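Local coordinates for cytosol aminopeptidase (Staphylococcus aureus subsp. aureus, PDB 3KZW), which probably removes amino acids, leucine among them, from the N-termini of peptides as a metal-dependent aminopeptidase, at residues E221-V224 against N225-N229. Numbering follows the deposited sequence.
Sequences EDIV and NHFKN
I223 and F227, one helical turn apart, lie side by side and point the same way, joining the last turn of helix 216-226 to the residue that leaves it. CG2 of I223 meets the F227 ring at its edge, in the ring plane, 3.9 Å from CD2. That methyl stands anti to the backbone N of I223, with CG1 beside the N (chi1 -66°), which turns CG2 toward the phenyl. The imidazole of H226 meets one face of the same ring edge-on, its CD2 3.6 Å above the plane over the centre and the two planes steeply inclined; NE2 of H226 is hydrogen-bonded to E318.

The backbone closes the turn with three i to i+4 hydrogen bonds. N of N225 donates to O of E221 (3.0 Å), N of H226 to O of D222 (3.0 Å), and N of F227 to O of I223 at 3.2 Å.

On the exposed side, packing is sparse: OE2 of E221 is hydrogen-bonded to NE2 of Q217, the side-chain ND2 of N225 lies 3.3 Å from O of E221 at too poor an angle for a hydrogen bond, and K228 extends outward.

This ordinary i to i+4 packing ends an amphipathic helix of the catalytic domain: I223 and F227 pack on V314 of helix 308-322 and, with V224, on V234 of strand 233-237, while D222 and H226 touch F206 and L202 of helix 188-208.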
ATOM      1  N   GLU A 221      -8.423   4.359 -40.637  1.00  2.62           N
ATOM      2  CA  GLU A 221      -9.490   4.532 -41.621  1.00  2.63           C
ATOM      3  C   GLU A 221     -10.080   5.941 -41.601  1.00  2.67           C
ATOM      4  O   GLU A 221     -10.393   6.501 -42.656  1.00  2.70           O
ATOM      5  CB  GLU A 221     -10.597   3.496 -41.403  1.00  2.62           C
ATOM      6  CG  GLU A 221     -10.217   2.080 -41.817  1.00  2.70           C
ATOM      7  CD  GLU A 221     -11.212   1.024 -41.349  1.00  2.85           C
ATOM      8  OE1 GLU A 221     -12.211   1.373 -40.678  1.00  2.81           O
ATOM      9  OE2 GLU A 221     -10.985  -0.167 -41.659  1.00  2.86           O
ATOM     10  N   ASP A 222     -10.225   6.506 -40.403  1.00  2.65           N
ATOM     11  CA  ASP A 222     -10.758   7.859 -40.242  1.00  2.69           C
ATOM     12  C   ASP A 222      -9.816   8.918 -40.811  1.00  2.69           C
ATOM     13  O   ASP A 222     -10.270   9.908 -41.387  1.00  2.74           O
ATOM     14  CB  ASP A 222     -11.062   8.159 -38.769  1.00  2.67           C
ATOM     15  CG  ASP A 222     -12.362   7.523 -38.287  1.00  2.87           C
ATOM     16  OD1 ASP A 222     -12.978   6.722 -39.035  1.00  2.90           O
ATOM     17  OD2 ASP A 222     -12.769   7.826 -37.142  1.00  2.98           O
ATOM     18  N   ILE A 223      -8.513   8.701 -40.648  1.00  2.64           N
ATOM     19  CA  ILE A 223      -7.495   9.608 -41.180  1.00  2.63           C
ATOM     20  C   ILE A 223      -7.487   9.576 -42.715  1.00  2.66           C
ATOM     21  O   ILE A 223      -7.404  10.626 -43.359  1.00  2.63           O
ATOM     22  CB  ILE A 223      -6.088   9.303 -40.591  1.00  2.62           C
ATOM     23  CG1 ILE A 223      -6.067   9.595 -39.090  1.00  2.64           C
ATOM     24  CG2 ILE A 223      -5.008  10.131 -41.281  1.00  2.65           C
ATOM     25  CD1 ILE A 223      -4.950   8.895 -38.328  1.00  2.64           C
ATOM     26  N   VAL A 224      -7.593   8.376 -43.286  1.00  2.64           N
ATOM     27  CA  VAL A 224      -7.693   8.199 -44.737  1.00  2.62           C
ATOM     28  C   VAL A 224      -8.895   8.964 -45.295  1.00  2.65           C
ATOM     29  O   VAL A 224      -8.753   9.750 -46.234  1.00  2.70           O
ATOM     30  CB  VAL A 224      -7.787   6.699 -45.133  1.00  2.61           C
ATOM     31  CG1 VAL A 224      -8.120   6.535 -46.612  1.00  2.57           C
ATOM     32  CG2 VAL A 224      -6.497   5.980 -44.811  1.00  2.58           C
ATOM     33  N   ASN A 225     -10.066   8.740 -44.701  1.00  2.67           N
ATOM     34  CA  ASN A 225     -11.307   9.371 -45.151  1.00  2.68           C
ATOM     35  C   ASN A 225     -11.309  10.891 -45.000  1.00  2.67           C
ATOM     36  O   ASN A 225     -11.896  11.597 -45.822  1.00  2.72           O
ATOM     37  CB  ASN A 225     -12.518   8.764 -44.436  1.00  2.67           C
ATOM     38  CG  ASN A 225     -12.796   7.328 -44.863  1.00  2.81           C
ATOM     39  OD1 ASN A 225     -12.493   6.928 -45.991  1.00  2.89           O
ATOM     40  ND2 ASN A 225     -13.386   6.547 -43.961  1.00  2.84           N
ATOM     41  N   HIS A 226     -10.649  11.384 -43.953  1.00  2.64           N
ATOM     42  CA  HIS A 226     -10.575  12.817 -43.696  1.00  2.63           C
ATOM     43  C   HIS A 226      -9.753  13.556 -44.752  1.00  2.67           C
ATOM     44  O   HIS A 226     -10.159  14.619 -45.221  1.00  2.72           O
ATOM     45  CB  HIS A 226     -10.019  13.098 -42.300  1.00  2.60           C
ATOM     46  CG  HIS A 226      -9.843  14.553 -42.009  1.00  2.65           C
ATOM     47  ND1 HIS A 226     -10.892  15.372 -41.652  1.00  2.66           N
ATOM     48  CD2 HIS A 226      -8.743  15.342 -42.038  1.00  2.67           C
ATOM     49  CE1 HIS A 226     -10.445  16.602 -41.467  1.00  2.70           C
ATOM     50  NE2 HIS A 226      -9.145  16.610 -41.696  1.00  2.67           N
ATOM     51  N   PHE A 227      -8.606  12.988 -45.119  1.00  2.65           N
ATOM     52  CA  PHE A 227      -7.706  13.611 -46.090  1.00  2.64           C
ATOM     53  C   PHE A 227      -7.941  13.146 -47.528  1.00  2.65           C
ATOM     54  O   PHE A 227      -7.148  13.458 -48.423  1.00  2.64           O
ATOM     55  CB  PHE A 227      -6.246  13.357 -45.703  1.00  2.66           C
ATOM     56  CG  PHE A 227      -5.799  14.094 -44.471  1.00  2.66           C
ATOM     57  CD1 PHE A 227      -5.758  15.486 -44.448  1.00  2.64           C
ATOM     58  CD2 PHE A 227      -5.394  13.393 -43.341  1.00  2.65           C
ATOM     59  CE1 PHE A 227      -5.335  16.168 -43.315  1.00  2.63           C
ATOM     60  CE2 PHE A 227      -4.969  14.067 -42.200  1.00  2.63           C
ATOM     61  CZ  PHE A 227      -4.940  15.459 -42.187  1.00  2.66           C
ATOM     62  N   LYS A 228      -9.036  12.419 -47.746  1.00  2.69           N
ATOM     63  CA  LYS A 228      -9.306  11.762 -49.027  1.00  2.70           C
ATOM     64  C   LYS A 228      -9.307  12.714 -50.230  1.00  2.73           C
ATOM     65  O   LYS A 228      -8.697  12.411 -51.259  1.00  2.79           O
ATOM     66  CB  LYS A 228     -10.611  10.962 -48.961  1.00  2.68           C
ATOM     67  CG  LYS A 228     -10.716   9.877 -50.019  1.00  2.74           C
ATOM     68  CD  LYS A 228     -11.925   8.980 -49.798  1.00  2.84           C
ATOM     69  CE  LYS A 228     -12.059   7.966 -50.931  1.00  2.87           C
ATOM     70  NZ  LYS A 228     -13.245   7.080 -50.764  1.00  2.85           N
ATOM     71  N   ASN A 229      -9.973  13.858 -50.094  1.00  2.71           N
ATOM     72  CA  ASN A 229     -10.065  14.823 -51.195  1.00  2.76           C
ATOM     73  C   ASN A 229      -9.139  16.037 -51.054  1.00  2.73           C
ATOM     74  O   ASN A 229      -9.397  17.102 -51.629  1.00  2.74           O
ATOM     75  CB  ASN A 229     -11.521  15.267 -51.401  1.00  2.77           C
ATOM     76  CG  ASN A 229     -12.400  14.159 -51.963  1.00  2.83           C
ATOM     77  OD1 ASN A 229     -11.990  13.407 -52.853  1.00  2.80           O
ATOM     78  ND2 ASN A 229     -13.622  14.059 -51.446  1.00  2.85           N
TER